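Local structure of 2,5-dihydroxypyridine 5,6-dioxygenase (Pseudomonas putida KT2440, 7CUP) at residues Pro168-Gly179 against Ser192-Ser203. The protein catalyses the iron(II)-dependent dioxygenolytic cleavage of the 2,5-dihydroxypyridine ring between carbons 5 and 6, yielding N-formylmaleamate in aerobic nicotinate degradation. Sequence-based numbering, arbitrary orientation.
Sequences PLGQYPAVTEYG and SGFLFTWPNEDS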
ATOM      1  N   PRO A 168     -35.273  31.647  26.403  1.00 46.01           N
ATOM      2  CA  PRO A 168     -36.318  30.867  27.066  1.00 47.44           C
ATOM      3  C   PRO A 168     -36.177  29.369  26.712  1.00 42.07           C
ATOM      4  O   PRO A 168     -36.008  29.014  25.549  1.00 43.46           O
ATOM      5  CB  PRO A 168     -37.624  31.493  26.541  1.00 45.72           C
ATOM      6  CG  PRO A 168     -37.209  32.859  26.018  1.00 46.09           C
ATOM      7  CD  PRO A 168     -35.810  32.653  25.474  1.00 45.47           C
ATOM      8  N   LEU A 169     -36.244  28.511  27.724  1.00 42.78           N
ATOM      9  CA  LEU A 169     -36.174  27.034  27.563  1.00 45.76           C
ATOM     10  C   LEU A 169     -37.508  26.384  27.950  1.00 48.07           C
ATOM     11  O   LEU A 169     -38.353  27.094  28.537  1.00 49.66           O
ATOM     12  CB  LEU A 169     -35.036  26.526  28.447  1.00 40.83           C
ATOM     13  CG  LEU A 169     -33.669  27.116  28.121  1.00 37.76           C
ATOM     14  CD1 LEU A 169     -32.635  26.676  29.139  1.00 38.44           C
ATOM     15  CD2 LEU A 169     -33.241  26.754  26.714  1.00 36.40           C
ATOM     16  N   GLY A 170     -37.656  25.085  27.644  1.00 44.45           N
ATOM     17  CA  GLY A 170     -38.786  24.220  28.033  1.00 41.05           C
ATOM     18  C   GLY A 170     -39.298  23.407  26.861  1.00 39.39           C
ATOM     19  O   GLY A 170     -39.754  22.291  27.053  1.00 46.04           O
ATOM     20  N   GLN A 171     -39.226  23.934  25.654  1.00 36.47           N
ATOM     21  CA  GLN A 171     -39.734  23.226  24.466  1.00 39.53           C
ATOM     22  C   GLN A 171     -38.858  21.995  24.170  1.00 39.23           C
ATOM     23  O   GLN A 171     -39.391  21.030  23.546  1.00 39.54           O
ATOM     24  CB  GLN A 171     -39.822  24.209  23.302  1.00 43.59           C
ATOM     25  CG  GLN A 171     -40.678  23.714  22.146  1.00 46.88           C
ATOM     26  CD  GLN A 171     -40.997  24.821  21.170  1.00 49.91           C
ATOM     27  OE1 GLN A 171     -40.594  25.974  21.356  1.00 46.13           O
ATOM     28  NE2 GLN A 171     -41.731  24.471  20.125  1.00 49.10           N
ATOM     29  N   TYR A 172     -37.580  21.980  24.567  1.00 37.41           N
ATOM     30  CA  TYR A 172     -36.612  21.025  23.961  1.00 36.32           C
ATOM     31  C   TYR A 172     -35.786  20.314  25.017  1.00 34.34           C
ATOM     32  O   TYR A 172     -35.486  20.863  26.073  1.00 37.25           O
ATOM     33  CB  TYR A 172     -35.716  21.740  22.953  1.00 36.67           C
ATOM     34  CG  TYR A 172     -36.419  22.192  21.704  1.00 33.28           C
ATOM     35  CD1 TYR A 172     -36.910  21.284  20.791  1.00 37.79           C
ATOM     36  CD2 TYR A 172     -36.598  23.539  21.433  1.00 35.91           C
ATOM     37  CE1 TYR A 172     -37.564  21.694  19.640  1.00 36.51           C
ATOM     38  CE2 TYR A 172     -37.264  23.971  20.304  1.00 32.70           C
ATOM     39  CZ  TYR A 172     -37.726  23.046  19.391  1.00 34.02           C
ATOM     40  OH  TYR A 172     -38.328  23.458  18.239  1.00 39.12           O
ATOM     41  N   PRO A 173     -35.336  19.071  24.752  1.00 30.84           N
ATOM     42  CA  PRO A 173     -34.596  18.320  25.762  1.00 32.00           C
ATOM     43  C   PRO A 173     -33.165  18.858  25.969  1.00 31.95           C
ATOM     44  O   PRO A 173     -32.703  19.620  25.166  1.00 32.54           O
ATOM     45  CB  PRO A 173     -34.606  16.882  25.220  1.00 30.66           C
ATOM     46  CG  PRO A 173     -34.809  17.018  23.736  1.00 32.40           C
ATOM     47  CD  PRO A 173     -35.476  18.356  23.488  1.00 31.62           C
ATOM     48  N   ALA A 174     -32.522  18.451  27.062  1.00 31.44           N
ATOM     49  CA  ALA A 174     -31.075  18.557  27.341  1.00 34.12           C
ATOM     50  C   ALA A 174     -30.375  17.365  26.667  1.00 38.75           C
ATOM     51  O   ALA A 174     -30.896  16.259  26.761  1.00 37.13           O
ATOM     52  CB  ALA A 174     -30.864  18.530  28.831  1.00 33.35           C
ATOM     53  N   VAL A 175     -29.262  17.584  25.969  1.00 38.55           N
ATOM     54  CA  VAL A 175     -28.436  16.486  25.396  1.00 33.81           C
ATOM     55  C   VAL A 175     -27.053  16.579  26.022  1.00 32.43           C
ATOM     56  O   VAL A 175     -26.537  17.698  26.155  1.00 30.01           O
ATOM     57  CB  VAL A 175     -28.407  16.547  23.863  1.00 35.04           C
ATOM     58  CG1 VAL A 175     -27.434  15.538  23.267  1.00 36.63           C
ATOM     59  CG2 VAL A 175     -29.797  16.328  23.295  1.00 35.04           C
ATOM     60  N   THR A 176     -26.514  15.437  26.437  1.00 30.71           N
ATOM     61  CA  THR A 176     -25.138  15.300  26.975  1.00 28.82           C
ATOM     62  C   THR A 176     -24.238  14.533  25.994  1.00 27.02           C
ATOM     63  O   THR A 176     -24.741  13.662  25.260  1.00 25.20           O
ATOM     64  CB  THR A 176     -25.163  14.603  28.336  1.00 29.58           C
ATOM     65  OG1 THR A 176     -25.573  13.247  28.150  1.00 29.14           O
ATOM     66  CG2 THR A 176     -26.091  15.312  29.297  1.00 30.98           C
ATOM     67  N   GLU A 177     -22.948  14.874  25.990  1.00 24.59           N
ATOM     68  CA  GLU A 177     -21.870  14.066  25.378  1.00 24.19           C
ATOM     69  C   GLU A 177     -20.795  13.909  26.445  1.00 23.49           C
ATOM     70  O   GLU A 177     -20.260  14.955  26.812  1.00 23.84           O
ATOM     71  CB  GLU A 177     -21.342  14.749  24.110  1.00 24.80           C
ATOM     72  CG  GLU A 177     -22.395  15.133  23.109  1.00 24.89           C
ATOM     73  CD  GLU A 177     -21.862  15.605  21.770  1.00 27.07           C
ATOM     74  OE1 GLU A 177     -20.675  15.395  21.515  1.00 27.01           O
ATOM     75  OE2 GLU A 177     -22.641  16.165  20.970  1.00 28.91           O
ATOM     76  N   TYR A 178     -20.530  12.688  26.955  1.00 21.47           N
ATOM     77  CA  TYR A 178     -19.491  12.369  27.983  1.00 22.56           C
ATOM     78  C   TYR A 178     -18.502  11.302  27.478  1.00 21.61           C
ATOM     79  O   TYR A 178     -17.630  10.856  28.265  1.00 24.10           O
ATOM     80  CB  TYR A 178     -20.105  11.920  29.327  1.00 23.46           C
ATOM     81  CG  TYR A 178     -21.174  10.842  29.264  1.00 25.57           C
ATOM     82  CD1 TYR A 178     -20.840   9.503  29.084  1.00 25.60           C
ATOM     83  CD2 TYR A 178     -22.521  11.135  29.442  1.00 27.72           C
ATOM     84  CE1 TYR A 178     -21.798   8.503  29.027  1.00 27.51           C
ATOM     85  CE2 TYR A 178     -23.493  10.141  29.394  1.00 28.47           C
ATOM     86  CZ  TYR A 178     -23.140   8.817  29.188  1.00 29.23           C
ATOM     87  OH  TYR A 178     -24.077   7.805  29.166  1.00 29.19           O
ATOM     88  N   GLY A 179     -18.586  10.904  26.203  1.00 22.88           N
ATOM     89  CA  GLY A 179     -17.469  10.223  25.517  1.00 21.07           C
ATOM     90  C   GLY A 179     -17.670   8.734  25.287  1.00 23.84           C
ATOM     91  O   GLY A 179     -16.752   8.097  24.736  1.00 21.64           O
ATOM     92  N   SER A 192     -15.401  14.116  24.114  1.00 22.89           N
ATOM     93  CA  SER A 192     -16.390  15.184  24.408  1.00 22.74           C
ATOM     94  C   SER A 192     -16.330  15.522  25.901  1.00 24.23           C
ATOM     95  O   SER A 192     -15.208  15.628  26.432  1.00 20.68           O
ATOM     96  CB  SER A 192     -17.774  14.813  23.905  1.00 23.38           C
ATOM     97  OG  SER A 192     -18.261  13.600  24.485  1.00 22.13           O
ATOM     98  N   GLY A 193     -17.483  15.728  26.551  1.00 23.77           N
ATOM     99  CA  GLY A 193     -17.521  16.279  27.918  1.00 23.67           C
ATOM    100  C   GLY A 193     -18.220  17.626  27.962  1.00 23.77           C
ATOM    101  O   GLY A 193     -17.607  18.573  28.445  1.00 25.52           O
ATOM    102  N   PHE A 194     -19.470  17.716  27.493  1.00 25.08           N
ATOM    103  CA  PHE A 194     -20.277  18.967  27.508  1.00 26.13           C
ATOM    104  C   PHE A 194     -21.762  18.643  27.332  1.00 27.54           C
ATOM    105  O   PHE A 194     -22.161  17.455  27.217  1.00 23.89           O
ATOM    106  CB  PHE A 194     -19.757  19.942  26.444  1.00 26.98           C
ATOM    107  CG  PHE A 194     -19.855  19.467  25.018  1.00 24.72           C
ATOM    108  CD1 PHE A 194     -18.919  18.574  24.495  1.00 26.78           C
ATOM    109  CD2 PHE A 194     -20.835  19.963  24.170  1.00 25.68           C
ATOM    110  CE1 PHE A 194     -19.005  18.153  23.171  1.00 24.69           C
ATOM    111  CE2 PHE A 194     -20.897  19.564  22.834  1.00 27.02           C
ATOM    112  CZ  PHE A 194     -19.992  18.645  22.344  1.00 24.55           C
ATOM    113  N   LEU A 195     -22.586  19.684  27.307  1.00 26.93           N
ATOM    114  CA  LEU A 195     -24.055  19.535  27.251  1.00 28.06           C
ATOM    115  C   LEU A 195     -24.663  20.808  26.655  1.00 27.35           C
ATOM    116  O   LEU A 195     -23.996  21.861  26.651  1.00 27.39           O
ATOM    117  CB  LEU A 195     -24.589  19.188  28.652  1.00 27.75           C
ATOM    118  CG  LEU A 195     -24.906  20.354  29.604  1.00 28.22           C
ATOM    119  CD1 LEU A 195     -25.805  19.895  30.751  1.00 26.39           C
ATOM    120  CD2 LEU A 195     -23.619  20.952  30.150  1.00 26.38           C
ATOM    121  N   PHE A 196     -25.882  20.683  26.136  1.00 26.13           N
ATOM    122  CA  PHE A 196     -26.597  21.764  25.435  1.00 30.39           C
ATOM    123  C   PHE A 196     -28.099  21.450  25.377  1.00 32.31           C
ATOM    124  O   PHE A 196     -28.489  20.286  25.603  1.00 32.18           O
ATOM    125  CB  PHE A 196     -26.013  21.925  24.030  1.00 32.10           C
ATOM    126  CG  PHE A 196     -25.893  20.633  23.259  1.00 29.64           C
ATOM    127  CD1 PHE A 196     -26.938  20.179  22.466  1.00 32.56           C
ATOM    128  CD2 PHE A 196     -24.735  19.878  23.323  1.00 29.02           C
ATOM    129  CE1 PHE A 196     -26.825  18.997  21.750  1.00 33.38           C
ATOM    130  CE2 PHE A 196     -24.624  18.691  22.614  1.00 32.24           C
ATOM    131  CZ  PHE A 196     -25.672  18.242  21.840  1.00 33.86           C
ATOM    132  N   THR A 197     -28.898  22.492  25.139  1.00 34.73           N
ATOM    133  CA  THR A 197     -30.320  22.436  24.720  1.00 35.62           C
ATOM    134  C   THR A 197     -30.502  23.266  23.461  1.00 36.34           C
ATOM    135  O   THR A 197     -29.492  23.648  22.843  1.00 33.07           O
ATOM    136  CB  THR A 197     -31.322  23.060  25.708  1.00 37.55           C
ATOM    137  OG1 THR A 197     -30.747  23.351  26.981  1.00 43.08           O
ATOM    138  CG2 THR A 197     -32.540  22.183  25.851  1.00 32.49           C
ATOM    139  N   TRP A 198     -31.765  23.530  23.124  1.00 33.16           N
ATOM    140  CA  TRP A 198     -32.191  24.496  22.095  1.00 34.16           C
ATOM    141  C   TRP A 198     -33.064  25.533  22.785  1.00 34.02           C
ATOM    142  O   TRP A 198     -33.746  25.216  23.751  1.00 32.20           O
ATOM    143  CB  TRP A 198     -32.924  23.751  20.972  1.00 34.50           C
ATOM    144  CG  TRP A 198     -32.038  22.810  20.220  1.00 36.21           C
ATOM    145  CD1 TRP A 198     -31.590  22.961  18.940  1.00 35.40           C
ATOM    146  CD2 TRP A 198     -31.520  21.552  20.685  1.00 35.66           C
ATOM    147  NE1 TRP A 198     -30.806  21.901  18.591  1.00 35.91           N
ATOM    148  CE2 TRP A 198     -30.744  21.021  19.636  1.00 34.84           C
ATOM    149  CE3 TRP A 198     -31.671  20.807  21.861  1.00 37.39           C
ATOM    150  CZ2 TRP A 198     -30.118  19.783  19.727  1.00 34.75           C
ATOM    151  CZ3 TRP A 198     -31.041  19.587  21.963  1.00 39.88           C
ATOM    152  CH2 TRP A 198     -30.266  19.091  20.910  1.00 39.19           C
ATOM    153  N   PRO A 199     -33.036  26.805  22.355  1.00 37.28           N
ATOM    154  CA  PRO A 199     -34.003  27.783  22.851  1.00 37.87           C
ATOM    155  C   PRO A 199     -35.408  27.434  22.330  1.00 40.90           C
ATOM    156  O   PRO A 199     -35.529  26.816  21.259  1.00 35.04           O
ATOM    157  CB  PRO A 199     -33.532  29.110  22.246  1.00 37.00           C
ATOM    158  CG  PRO A 199     -32.761  28.703  20.986  1.00 39.18           C
ATOM    159  CD  PRO A 199     -32.171  27.340  21.292  1.00 37.65           C
ATOM    160  N   ASN A 200     -36.445  27.904  23.025  1.00 42.83           N
ATOM    161  CA  ASN A 200     -37.850  27.824  22.521  1.00 41.92           C
ATOM    162  C   ASN A 200     -37.913  28.443  21.125  1.00 42.30           C
ATOM    163  O   ASN A 200     -37.097  29.358  20.849  1.00 45.49           O
ATOM    164  CB  ASN A 200     -38.825  28.452  23.519  1.00 41.41           C
ATOM    165  CG  ASN A 200     -38.777  27.728  24.845  1.00 41.68           C
ATOM    166  OD1 ASN A 200     -38.412  26.558  24.899  1.00 42.57           O
ATOM    167  ND2 ASN A 200     -39.080  28.423  25.925  1.00 45.03           N
ATOM    168  N   GLU A 201     -38.826  27.963  20.270  1.00 45.10           N
ATOM    169  CA  GLU A 201     -38.945  28.429  18.857  1.00 49.04           C
ATOM    170  C   GLU A 201     -39.195  29.962  18.874  1.00 47.51           C
ATOM    171  O   GLU A 201     -39.906  30.447  19.759  1.00 41.98           O
ATOM    172  CB  GLU A 201     -39.968  27.547  18.117  1.00 52.78           C
ATOM    173  CG  GLU A 201     -39.595  27.203  16.664  1.00 55.93           C
ATOM    174  CD  GLU A 201     -38.377  26.317  16.410  1.00 65.97           C
ATOM    175  OE1 GLU A 201     -37.898  25.695  17.375  1.00 66.27           O
ATOM    176  OE2 GLU A 201     -37.893  26.246  15.233  1.00 72.62           O
ATOM    177  N   ASP A 202     -38.492  30.719  18.022  1.00 51.10           N
ATOM    178  CA  ASP A 202     -38.630  32.189  17.778  1.00 46.64           C
ATOM    179  C   ASP A 202     -38.513  33.029  19.058  1.00 44.99           C
ATOM    180  O   ASP A 202     -39.148  34.091  19.111  1.00 44.35           O
ATOM    181  CB  ASP A 202     -39.945  32.497  17.066  1.00 48.82           C
ATOM    182  CG  ASP A 202     -40.257  31.505  15.961  1.00 52.57           C
ATOM    183  OD1 ASP A 202     -39.465  31.431  14.970  1.00 46.04           O
ATOM    184  OD2 ASP A 202     -41.258  30.766  16.129  1.00 59.76           O
ATOM    185  N   SER A 203     -37.652  32.648  19.999  1.00 44.91           N
ATOM    186  CA  SER A 203     -37.601  33.234  21.363  1.00 46.92           C
ATOM    187  C   SER A 203     -36.252  33.861  21.709  1.00 47.75           C
ATOM    188  O   SER A 203     -36.270  34.795  22.512  1.00 45.07           O
ATOM    189  CB  SER A 203     -37.953  32.193  22.355  1.00 50.08           C
ATOM    190  OG  SER A 203     -39.052  31.458  21.848  1.00 60.76           O
TER
HETATM  191  O   HOH W   1     -35.958  24.240  25.350  1.00 38.08           O
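Val175 lies alongside Phe196 in the tightly packed part of this contact, its CG1 methyl 3.5 Å from CZ of the ring. The two are a hydrogen-bonded pair of antiparallel strands 175-177 and 194-197, and a branched residue suits the spot because its other methyl, CG2, reaches the edge of the Trp198 indole at CH2, 3.7 Å away. With chi1 at 50°, Phe196 CG sits between its backbone N and carbonyl carbon, which lays one ring face over Val175 O. Glu177, on the same side of the sheet, runs alongside Phe194, its OE1 3.4 Å from CZ of that ring, while OE2 meets the edge of the Phe196 ring. The backbone O of Glu177 accepts from both Gly193 N and Phe194 N, a G1 beta bulge whose first position, at positive phi, calls for glycine. The side chain of Phe196 in turn meets His265, an iron ligand.

The solvent side lies at Gly170, Gln171 and Pro173, with Asn200 and Glu201 partly exposed, and there polar bonds do the joining. Asn200 fits here because its amide both gives and accepts: OD1 takes the N-H of Gln171 at 2.8 Å, and ND2 donates to Leu169 O from above that carbonyl's plane. Its own backbone N reaches Pro168 O almost straight, at 177°. Gln171 OE1 accepts the N-H of Glu201 at 2.9 Å, its side chain extended beyond CG. A leucine in place of Asn200 would probably leave Gln171 N and Leu169 O without these mates and the loop at Leu169-Gln171 freer to move. A water accepting from Gly170 N and Tyr172 N and donating to Trp198 O also bridges the loops. The chemistry thus implies two kinds of hold: a mostly aromatic face, with one buried carboxylate from Glu177, near the iron site, and directional hydrogen bonds fixing the outer loops.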